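Local coordinates for protein CCMAN5 (Cellulosimicrobium cellulans, PDB 2XSG) that hydrolyses alpha-mannosidic linkages as a family GH92 glycosidase and probably uncovers mannose-6-phosphate on yeast-made glycans, at residues D355-F360 against W406-V411; Y463-L468 against E482-Q487; S489-K494 against W544-D549. All coordinates share one frame; numbering follows the deposited sequence.

The three contacts follow one another along the chain, all within the helical catalytic part of this GH92 enzyme. Contact 1 is the innermost, its centre about 11 Å from the centre of the chain, whereas contacts 2 and 3 both lie about 26 Å out. Centre to centre, contact 1 stands about 16 Å from contact 2 and 17 Å from contact 3, and the last two are 11 Å apart and share helix 478-495. Helix 455-474 joins the set: D464 OD2 takes a salt bridge from R408 NH2 at 2.8 Å, and Y463 CD2 lies 3.3 Å from Y545 O. The three thus form one continuous run of packing from the interior out to the loop before helix 550-556.

Contact 1. Residues D355-F360 against W406-V411; sequences DDFRKF and WERSSV
F357 packs against R408 and V411 in a small, buried apolar contact between helix 353-366 and the turn that starts helix 409-418, within what GH92 enzymes build as an (alpha/alpha)6 barrel. No hydrogen bond crosses it. The ring of F357 meets its partners obliquely: CD2 lies 3.7 Å from CG of R408, and CD1 on its other flank lies 4.0 Å from CG1 of V411. Phenylalanine suits this place because one flat, apolar group can reach both. Its CG sits between the backbone N and the carbonyl carbon (chi1 71°), an uncommon choice in a helix, which turns the ring toward R408.

R408 contributes only the aliphatic root of its chain, CB and CG; bends at chi2 and chi3 carry the guanidinium away to helix 455-474, where Q460 OE1 receives NH1. It occupies the third position of a type II turn from W406 to S409, with the positive phi (79°) usual there, and is the N-cap of the next helix. S409 steadies the turn, its OG giving a 2.7 Å hydrogen bond to W406 O, which also accepts from S409 N, so that two donors grip one carbonyl.

On the first helix, K359 NZ makes a salt bridge to D356 OD2 from above the carboxylate plane and also donates to A663 O, next to the calcium ligand D662. At the helix start of the second segment, V411 N donates to R408 O at 2.9 Å.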
loop_
_atom_site.group_PDB
_atom_site.type_symbol
_atom_site.label_atom_id
_atom_site.label_comp_id
_atom_site.label_asym_id
_atom_site.label_seq_id
_atom_site.Cartn_x
_atom_site.Cartn_y
_atom_site.Cartn_z
ATOM N N ASP A 355 4.344 4.847 -6.359
ATOM C CA ASP A 355 4.405 3.383 -6.260
ATOM C C ASP A 355 3.078 2.693 -6.496
ATOM O O ASP A 355 3.035 1.610 -7.080
ATOM C CB ASP A 355 4.902 2.919 -4.868
ATOM C CG ASP A 355 6.189 3.570 -4.454
ATOM O OD1 ASP A 355 6.198 4.311 -3.438
ATOM O OD2 ASP A 355 7.198 3.332 -5.133
ATOM N N ASP A 356 1.992 3.284 -6.015
ATOM C CA ASP A 356 0.773 2.495 -5.857
ATOM C C ASP A 356 -0.377 2.742 -6.818
ATOM O O ASP A 356 -1.448 2.161 -6.638
ATOM C CB ASP A 356 0.270 2.565 -4.403
ATOM C CG ASP A 356 -0.474 3.842 -4.093
ATOM O OD1 ASP A 356 -0.665 4.686 -5.008
ATOM O OD2 ASP A 356 -0.861 4.006 -2.909
ATOM N N PHE A 357 -0.168 3.595 -7.815
ATOM C CA PHE A 357 -1.285 4.107 -8.619
ATOM C C PHE A 357 -2.199 3.037 -9.227
ATOM O O PHE A 357 -3.405 3.243 -9.309
ATOM C CB PHE A 357 -0.827 5.152 -9.673
ATOM C CG PHE A 357 -0.021 4.587 -10.832
ATOM C CD1 PHE A 357 -0.646 4.276 -12.056
ATOM C CD2 PHE A 357 1.352 4.429 -10.730
ATOM C CE1 PHE A 357 0.090 3.780 -13.145
ATOM C CE2 PHE A 357 2.110 3.923 -11.815
ATOM C CZ PHE A 357 1.476 3.598 -13.021
ATOM N N ARG A 358 -1.640 1.895 -9.618
ATOM C CA ARG A 358 -2.476 0.833 -10.212
ATOM C C ARG A 358 -3.440 0.165 -9.218
ATOM O O ARG A 358 -4.392 -0.503 -9.631
ATOM C CB ARG A 358 -1.625 -0.252 -10.864
ATOM C CG ARG A 358 -1.090 0.115 -12.224
ATOM C CD ARG A 358 -0.661 -1.145 -13.002
ATOM N NE ARG A 358 -0.443 -0.842 -14.409
ATOM C CZ ARG A 358 0.623 -0.191 -14.856
ATOM N NH1 ARG A 358 1.558 0.208 -14.005
ATOM N NH2 ARG A 358 0.753 0.065 -16.148
ATOM N N LYS A 359 -3.185 0.319 -7.921
ATOM C CA LYS A 359 -4.000 -0.375 -6.915
ATOM C C LYS A 359 -5.437 0.161 -6.887
ATOM O O LYS A 359 -6.392 -0.607 -6.662
ATOM C CB LYS A 359 -3.341 -0.327 -5.516
ATOM C CG LYS A 359 -3.649 0.918 -4.702
ATOM C CD LYS A 359 -2.991 0.887 -3.327
ATOM C CE LYS A 359 -3.537 2.012 -2.476
ATOM N NZ LYS A 359 -2.597 2.419 -1.365
ATOM N N PHE A 360 -5.586 1.468 -7.126
ATOM C CA PHE A 360 -6.885 2.108 -7.070
ATOM C C PHE A 360 -7.813 1.537 -8.131
ATOM O O PHE A 360 -9.006 1.350 -7.868
ATOM C CB PHE A 360 -6.761 3.635 -7.216
ATOM C CG PHE A 360 -6.002 4.286 -6.082
ATOM C CD1 PHE A 360 -6.630 4.559 -4.876
ATOM C CD2 PHE A 360 -4.658 4.596 -6.217
ATOM C CE1 PHE A 360 -5.935 5.134 -3.814
ATOM C CE2 PHE A 360 -3.952 5.200 -5.158
ATOM C CZ PHE A 360 -4.602 5.470 -3.963
ATOM N N TRP A 406 3.049 11.898 -4.176
ATOM C CA TRP A 406 1.784 12.167 -4.867
ATOM C C TRP A 406 1.841 12.067 -6.383
ATOM O O TRP A 406 0.838 12.292 -7.047
ATOM C CB TRP A 406 1.241 13.545 -4.453
ATOM C CG TRP A 406 1.153 13.728 -2.954
ATOM C CD1 TRP A 406 0.105 13.371 -2.139
ATOM C CD2 TRP A 406 2.160 14.277 -2.097
ATOM N NE1 TRP A 406 0.399 13.677 -0.823
ATOM C CE2 TRP A 406 1.651 14.235 -0.771
ATOM C CE3 TRP A 406 3.446 14.804 -2.318
ATOM C CZ2 TRP A 406 2.384 14.696 0.327
ATOM C CZ3 TRP A 406 4.176 15.267 -1.224
ATOM C CH2 TRP A 406 3.645 15.199 0.080
ATOM N N GLU A 407 2.993 11.714 -6.938
ATOM C CA GLU A 407 3.110 11.568 -8.392
ATOM C C GLU A 407 2.108 10.545 -8.909
ATOM O O GLU A 407 1.803 9.584 -8.215
ATOM C CB GLU A 407 4.525 11.141 -8.811
ATOM C CG GLU A 407 5.647 12.088 -8.408
ATOM C CD GLU A 407 6.368 11.654 -7.137
ATOM O OE1 GLU A 407 5.778 10.937 -6.301
ATOM O OE2 GLU A 407 7.538 12.046 -6.979
ATOM N N ARG A 408 1.633 10.745 -10.143
ATOM C CA ARG A 408 0.659 9.862 -10.810
ATOM C C ARG A 408 -0.774 10.092 -10.335
ATOM O O ARG A 408 -1.688 9.412 -10.813
ATOM C CB ARG A 408 1.005 8.359 -10.700
ATOM C CG ARG A 408 2.428 7.924 -11.096
ATOM C CD ARG A 408 2.799 8.206 -12.550
ATOM N NE ARG A 408 3.433 9.519 -12.708
ATOM C CZ ARG A 408 4.718 9.789 -12.482
ATOM N NH1 ARG A 408 5.550 8.839 -12.069
ATOM N NH2 ARG A 408 5.175 11.030 -12.653
ATOM N N SER A 409 -0.983 11.033 -9.405
ATOM C CA SER A 409 -2.357 11.386 -8.979
ATOM C C SER A 409 -3.276 11.693 -10.170
ATOM O O SER A 409 -4.453 11.353 -10.135
ATOM C CB SER A 409 -2.366 12.588 -8.022
ATOM O OG SER A 409 -1.829 12.259 -6.752
ATOM N N SER A 410 -2.745 12.350 -11.208
ATOM C CA SER A 410 -3.566 12.695 -12.398
ATOM C C SER A 410 -4.131 11.443 -13.070
ATOM O O SER A 410 -5.221 11.470 -13.657
ATOM C CB SER A 410 -2.773 13.532 -13.419
ATOM O OG SER A 410 -1.789 12.744 -14.098
ATOM N N VAL A 411 -3.380 10.348 -12.972
ATOM C CA VAL A 411 -3.764 9.077 -13.583
ATOM C C VAL A 411 -4.894 8.464 -12.774
ATOM O O VAL A 411 -5.852 7.953 -13.341
ATOM C CB VAL A 411 -2.552 8.116 -13.659
ATOM C CG1 VAL A 411 -2.962 6.724 -14.183
ATOM C CG2 VAL A 411 -1.443 8.743 -14.563
#

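Contact 2. Residues Y463-L468 against E482-Q487; sequences YDQYGL and ETLREQ
L484 and Q487 meet Q465 and L468 in an antiparallel helical hairpin within the (alpha/alpha)6 barrel expected of the GH92 catalytic domain: helices 455-474 and 478-495 follow each other in the chain, and their segments here run at 158° with axes 8.1 Å apart. Along the second segment, L484 comes first. Its two methyls divide the work, CD1 resting 3.9 Å from L468 CB and CD2 lying 3.8 Å from Q465 CG, while its CB approaches the backbone of Q465. A branched apolar residue fits here because it fills the space between two side chains one helical turn apart. R485 follows; its NH1 forms a salt bridge with D473 near the end of helix 455-474, which suits a long charged chain.

Q487 supplies the polar end. Q465, extended beyond CG (chi2 177°), carries its amide across to it, and NE2 donates to Q487 OE1 at 2.8 Å. The bond is bent, 145° at the hydrogen, and the donor stands above the acceptor's carbonyl plane, the two amides being steeply turned against each other. With a leucine in place of Q465, Q487 OE1 would probably lose this N-H donor, leaving the amide of Q487 freer to turn. A water completes the bridge, donating both to Q465 OE1 and, at 2.7 Å, to the backbone Q487 O.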
loop_
_atom_site.group_PDB
_atom_site.type_symbol
_atom_site.label_atom_id
_atom_site.label_comp_id
_atom_site.label_asym_id
_atom_site.label_seq_id
_atom_site.Cartn_x
_atom_site.Cartn_y
_atom_site.Cartn_z
ATOM N N TYR A 463 2.640 9.546 -19.208
ATOM C CA TYR A 463 1.491 8.959 -18.527
ATOM C C TYR A 463 0.712 10.023 -17.710
ATOM O O TYR A 463 -0.516 10.034 -17.717
ATOM C CB TYR A 463 1.935 7.793 -17.643
ATOM C CG TYR A 463 0.925 6.673 -17.499
ATOM C CD1 TYR A 463 -0.455 6.923 -17.537
ATOM C CD2 TYR A 463 1.343 5.358 -17.298
ATOM C CE1 TYR A 463 -1.388 5.896 -17.406
ATOM C CE2 TYR A 463 0.402 4.314 -17.148
ATOM C CZ TYR A 463 -0.959 4.599 -17.202
ATOM O OH TYR A 463 -1.899 3.591 -17.062
ATOM N N ASP A 464 1.428 10.912 -17.025
ATOM C CA ASP A 464 0.791 12.018 -16.301
ATOM C C ASP A 464 -0.071 12.869 -17.206
ATOM O O ASP A 464 -1.185 13.240 -16.824
ATOM C CB ASP A 464 1.833 12.921 -15.652
ATOM C CG ASP A 464 2.384 12.344 -14.363
ATOM O OD1 ASP A 464 1.720 11.469 -13.753
ATOM O OD2 ASP A 464 3.478 12.776 -13.963
ATOM N N GLN A 465 0.457 13.178 -18.396
ATOM C CA GLN A 465 -0.247 14.022 -19.358
ATOM C C GLN A 465 -1.451 13.321 -19.975
ATOM O O GLN A 465 -2.514 13.954 -20.165
ATOM C CB GLN A 465 0.700 14.549 -20.435
ATOM C CG GLN A 465 1.712 15.571 -19.936
ATOM C CD GLN A 465 2.666 16.005 -21.041
ATOM O OE1 GLN A 465 3.088 15.188 -21.846
ATOM N NE2 GLN A 465 2.984 17.299 -21.097
ATOM N N TYR A 466 -1.316 12.026 -20.259
ATOM C CA TYR A 466 -2.498 11.249 -20.610
ATOM C C TYR A 466 -3.597 11.428 -19.538
ATOM O O TYR A 466 -4.746 11.711 -19.864
ATOM C CB TYR A 466 -2.207 9.740 -20.854
ATOM C CG TYR A 466 -3.498 8.939 -20.856
ATOM C CD1 TYR A 466 -4.387 9.008 -21.935
ATOM C CD2 TYR A 466 -3.869 8.180 -19.739
ATOM C CE1 TYR A 466 -5.609 8.313 -21.910
ATOM C CE2 TYR A 466 -5.073 7.486 -19.703
ATOM C CZ TYR A 466 -5.938 7.556 -20.786
ATOM O OH TYR A 466 -7.121 6.867 -20.742
ATOM N N GLY A 467 -3.243 11.260 -18.262
ATOM C CA GLY A 467 -4.221 11.383 -17.170
ATOM C C GLY A 467 -4.839 12.769 -17.067
ATOM O O GLY A 467 -6.052 12.919 -16.939
ATOM N N LEU A 468 -3.995 13.787 -17.126
ATOM C CA LEU A 468 -4.462 15.161 -17.150
ATOM C C LEU A 468 -5.413 15.405 -18.329
ATOM O O LEU A 468 -6.424 16.128 -18.192
ATOM C CB LEU A 468 -3.268 16.084 -17.236
ATOM C CG LEU A 468 -3.088 17.300 -16.353
ATOM C CD1 LEU A 468 -3.537 17.108 -14.916
ATOM C CD2 LEU A 468 -1.591 17.662 -16.426
ATOM N N GLU A 482 -6.346 18.197 -26.051
ATOM C CA GLU A 482 -5.687 17.834 -27.321
ATOM C C GLU A 482 -4.174 18.004 -27.241
ATOM O O GLU A 482 -3.416 17.160 -27.711
ATOM C CB GLU A 482 -6.173 18.725 -28.473
ATOM C CG GLU A 482 -7.650 19.024 -28.503
ATOM C CD GLU A 482 -8.337 18.354 -29.652
ATOM O OE1 GLU A 482 -7.823 17.298 -30.103
ATOM O OE2 GLU A 482 -9.380 18.886 -30.106
ATOM N N THR A 483 -3.750 19.141 -26.698
ATOM C CA THR A 483 -2.336 19.451 -26.528
ATOM C C THR A 483 -1.695 18.412 -25.621
ATOM O O THR A 483 -0.620 17.900 -25.925
ATOM C CB THR A 483 -2.114 20.871 -25.961
ATOM O OG1 THR A 483 -2.752 21.827 -26.817
ATOM C CG2 THR A 483 -0.615 21.206 -25.903
ATOM N N LEU A 484 -2.377 18.090 -24.521
ATOM C CA LEU A 484 -1.894 17.072 -23.575
ATOM C C LEU A 484 -1.708 15.697 -24.234
ATOM O O LEU A 484 -0.655 15.071 -24.089
ATOM C CB LEU A 484 -2.796 17.013 -22.324
ATOM C CG LEU A 484 -2.529 18.162 -21.338
ATOM C CD1 LEU A 484 -3.693 18.398 -20.404
ATOM C CD2 LEU A 484 -1.209 17.913 -20.567
ATOM N N ARG A 485 -2.714 15.244 -24.978
ATOM C CA ARG A 485 -2.621 13.981 -25.718
ATOM C C ARG A 485 -1.481 13.968 -26.744
ATOM O O ARG A 485 -0.792 12.956 -26.902
ATOM C CB ARG A 485 -3.942 13.686 -26.417
ATOM C CG ARG A 485 -5.031 13.195 -25.488
ATOM C CD ARG A 485 -6.125 12.577 -26.308
ATOM N NE ARG A 485 -6.838 13.599 -27.050
ATOM C CZ ARG A 485 -7.867 14.271 -26.562
ATOM N NH1 ARG A 485 -8.294 14.026 -25.326
ATOM N NH2 ARG A 485 -8.459 15.199 -27.297
ATOM N N GLU A 486 -1.285 15.097 -27.425
ATOM C CA GLU A 486 -0.162 15.264 -28.336
ATOM C C GLU A 486 1.162 15.072 -27.580
ATOM O O GLU A 486 1.975 14.238 -27.960
ATOM C CB GLU A 486 -0.199 16.637 -29.034
ATOM C CG GLU A 486 1.111 17.028 -29.790
ATOM C CD GLU A 486 1.483 16.085 -30.951
ATOM O OE1 GLU A 486 0.600 15.416 -31.525
ATOM O OE2 GLU A 486 2.680 16.035 -31.315
ATOM N N GLN A 487 1.355 15.834 -26.504
ATOM C CA GLN A 487 2.578 15.699 -25.700
ATOM C C GLN A 487 2.784 14.303 -25.118
ATOM O O GLN A 487 3.912 13.807 -25.066
ATOM C CB GLN A 487 2.655 16.791 -24.635
ATOM C CG GLN A 487 2.874 18.155 -25.267
ATOM C CD GLN A 487 3.267 19.221 -24.276
ATOM O OE1 GLN A 487 3.807 18.931 -23.197
ATOM N NE2 GLN A 487 2.998 20.474 -24.631
HETATM O O HOH W 1 4.807 13.493 -22.513
#

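Contact 3. Residues S489-K494 against W544-D549; sequences SWPIEK and WYDAYD
A carboxylate oxygen set against the carbons of a proline ring is the odd feature here: D546 OD2 lies 3.3 Å from CB of P491, with no hydrogen bond between the two segments. The side chains of these residues cross at about a right angle, and the other oxygen, OD1, lies in the plane of the Y545 ring, at its edge. D546 is the centre of an inverse gamma turn, in which A547 N bonds to Y545 O at 2.7 Å; that tight turn presents its CB to the helix.

I492 fills the rest. Its CD1 rests 3.7 Å from D546 CB and 3.6 Å from the carbonyl D549 O, and the side chains of I492 and D546 run alongside in opposite senses. With CG1 anti to the carbonyl carbon and CD1 nearly anti to CA (chi2 158°), which extends the branch, isoleucine can reach both aspartates while it also packs on L553 and A556. The contact therefore ties helix 478-495 of the barrel to the loop leading into helix 550-556, whose N-cap is D549: its OD1 accepts from A552 N and also from S769 OG.

Inside its helix, P491 brings no N-H, and the kink there leaves I492 N without a bond to the turn before. A488 O, which I492 N would bond in a regular helix, accepts instead from OH of Y548.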
loop_
_atom_site.group_PDB
_atom_site.type_symbol
_atom_site.label_atom_id
_atom_site.label_comp_id
_atom_site.label_asym_id
_atom_site.label_seq_id
_atom_site.Cartn_x
_atom_site.Cartn_y
_atom_site.Cartn_z
ATOM N N SER A 489 2.051 11.551 -26.498
ATOM C CA SER A 489 2.522 10.650 -27.544
ATOM C C SER A 489 4.052 10.716 -27.708
ATOM O O SER A 489 4.665 9.760 -28.196
ATOM C CB SER A 489 1.811 10.941 -28.879
ATOM O OG SER A 489 2.319 12.135 -29.470
ATOM N N TRP A 490 4.658 11.821 -27.261
ATOM C CA TRP A 490 6.087 12.111 -27.516
ATOM C C TRP A 490 7.104 11.061 -26.997
ATOM O O TRP A 490 8.041 10.686 -27.731
ATOM C CB TRP A 490 6.474 13.521 -27.024
ATOM C CG TRP A 490 5.855 14.720 -27.772
ATOM C CD1 TRP A 490 5.164 14.699 -28.963
ATOM C CD2 TRP A 490 5.924 16.107 -27.381
ATOM N NE1 TRP A 490 4.781 15.973 -29.303
ATOM C CE2 TRP A 490 5.240 16.852 -28.358
ATOM C CE3 TRP A 490 6.493 16.781 -26.294
ATOM C CZ2 TRP A 490 5.103 18.243 -28.281
ATOM C CZ3 TRP A 490 6.363 18.146 -26.214
ATOM C CH2 TRP A 490 5.674 18.872 -27.204
ATOM N N PRO A 491 6.939 10.586 -25.734
ATOM C CA PRO A 491 7.943 9.654 -25.214
ATOM C C PRO A 491 8.049 8.391 -26.068
ATOM O O PRO A 491 9.159 7.964 -26.386
ATOM C CB PRO A 491 7.429 9.310 -23.818
ATOM C CG PRO A 491 6.542 10.427 -23.451
ATOM C CD PRO A 491 5.943 10.942 -24.712
ATOM N N ILE A 492 6.907 7.819 -26.448
ATOM C CA ILE A 492 6.899 6.634 -27.325
ATOM C C ILE A 492 7.553 6.915 -28.688
ATOM O O ILE A 492 8.415 6.167 -29.136
ATOM C CB ILE A 492 5.480 6.041 -27.509
ATOM C CG1 ILE A 492 5.009 5.348 -26.220
ATOM C CG2 ILE A 492 5.456 5.018 -28.647
ATOM C CD1 ILE A 492 3.500 5.209 -26.134
ATOM N N GLU A 493 7.145 7.991 -29.341
ATOM C CA GLU A 493 7.634 8.279 -30.687
ATOM C C GLU A 493 9.114 8.637 -30.698
ATOM O O GLU A 493 9.857 8.160 -31.552
ATOM C CB GLU A 493 6.820 9.415 -31.303
ATOM C CG GLU A 493 7.161 9.761 -32.743
ATOM C CD GLU A 493 6.892 11.227 -33.035
ATOM O OE1 GLU A 493 6.076 11.841 -32.303
ATOM O OE2 GLU A 493 7.506 11.766 -33.986
ATOM N N LYS A 494 9.536 9.446 -29.730
ATOM C CA LYS A 494 10.863 10.056 -29.748
ATOM C C LYS A 494 11.955 9.273 -29.007
ATOM O O LYS A 494 13.141 9.489 -29.268
ATOM C CB LYS A 494 10.805 11.496 -29.197
ATOM C CG LYS A 494 9.850 12.442 -29.931
ATOM C CD LYS A 494 10.572 13.167 -31.067
ATOM C CE LYS A 494 9.767 14.362 -31.571
ATOM N NZ LYS A 494 8.724 13.979 -32.565
ATOM N N TRP A 544 7.834 -0.331 -21.273
ATOM C CA TRP A 544 6.394 -0.576 -21.337
ATOM C C TRP A 544 5.577 0.467 -20.555
ATOM O O TRP A 544 4.361 0.323 -20.427
ATOM C CB TRP A 544 6.064 -1.998 -20.819
ATOM C CG TRP A 544 6.960 -3.066 -21.394
ATOM C CD1 TRP A 544 8.029 -3.661 -20.785
ATOM C CD2 TRP A 544 6.863 -3.656 -22.703
ATOM N NE1 TRP A 544 8.606 -4.588 -21.637
ATOM C CE2 TRP A 544 7.916 -4.595 -22.821
ATOM C CE3 TRP A 544 5.992 -3.472 -23.793
ATOM C CZ2 TRP A 544 8.120 -5.351 -23.979
ATOM C CZ3 TRP A 544 6.204 -4.213 -24.948
ATOM C CH2 TRP A 544 7.267 -5.138 -25.031
ATOM N N TYR A 545 6.237 1.509 -20.043
ATOM C CA TYR A 545 5.596 2.420 -19.085
ATOM C C TYR A 545 4.340 3.117 -19.593
ATOM O O TYR A 545 3.352 3.276 -18.846
ATOM C CB TYR A 545 6.583 3.463 -18.546
ATOM C CG TYR A 545 6.137 4.108 -17.251
ATOM C CD1 TYR A 545 5.344 5.262 -17.251
ATOM C CD2 TYR A 545 6.513 3.572 -16.020
ATOM C CE1 TYR A 545 4.940 5.860 -16.052
ATOM C CE2 TYR A 545 6.115 4.170 -14.812
ATOM C CZ TYR A 545 5.328 5.298 -14.839
ATOM O OH TYR A 545 4.942 5.869 -13.644
ATOM N N ASP A 546 4.366 3.527 -20.859
ATOM C CA ASP A 546 3.276 4.330 -21.383
ATOM C C ASP A 546 2.107 3.438 -21.778
ATOM O O ASP A 546 1.783 3.258 -22.960
ATOM C CB ASP A 546 3.790 5.284 -22.482
ATOM C CG ASP A 546 4.642 6.404 -21.903
ATOM O OD1 ASP A 546 4.478 6.695 -20.690
ATOM O OD2 ASP A 546 5.464 6.987 -22.631
ATOM N N ALA A 547 1.503 2.851 -20.738
ATOM C CA ALA A 547 0.537 1.778 -20.886
ATOM C C ALA A 547 -0.818 2.216 -21.451
ATOM O O ALA A 547 -1.690 1.371 -21.693
ATOM C CB ALA A 547 0.356 1.031 -19.554
ATOM N N TYR A 548 -0.965 3.524 -21.663
ATOM C CA TYR A 548 -2.135 4.133 -22.294
ATOM C C TYR A 548 -2.056 4.103 -23.825
ATOM O O TYR A 548 -2.970 4.580 -24.507
ATOM C CB TYR A 548 -2.287 5.586 -21.816
ATOM C CG TYR A 548 -1.048 6.432 -22.063
ATOM C CD1 TYR A 548 -0.937 7.233 -23.192
ATOM C CD2 TYR A 548 0.020 6.410 -21.163
ATOM C CE1 TYR A 548 0.211 7.984 -23.428
ATOM C CE2 TYR A 548 1.151 7.147 -21.383
ATOM C CZ TYR A 548 1.243 7.944 -22.507
ATOM O OH TYR A 548 2.393 8.663 -22.704
ATOM N N ASP A 549 -0.959 3.566 -24.364
ATOM C CA ASP A 549 -0.786 3.495 -25.820
ATOM C C ASP A 549 0.147 2.378 -26.303
ATOM O O ASP A 549 1.195 2.627 -26.935
ATOM C CB ASP A 549 -0.342 4.854 -26.388
ATOM C CG ASP A 549 -0.962 5.138 -27.753
ATOM O OD1 ASP A 549 -1.313 4.173 -28.471
ATOM O OD2 ASP A 549 -1.088 6.323 -28.109
#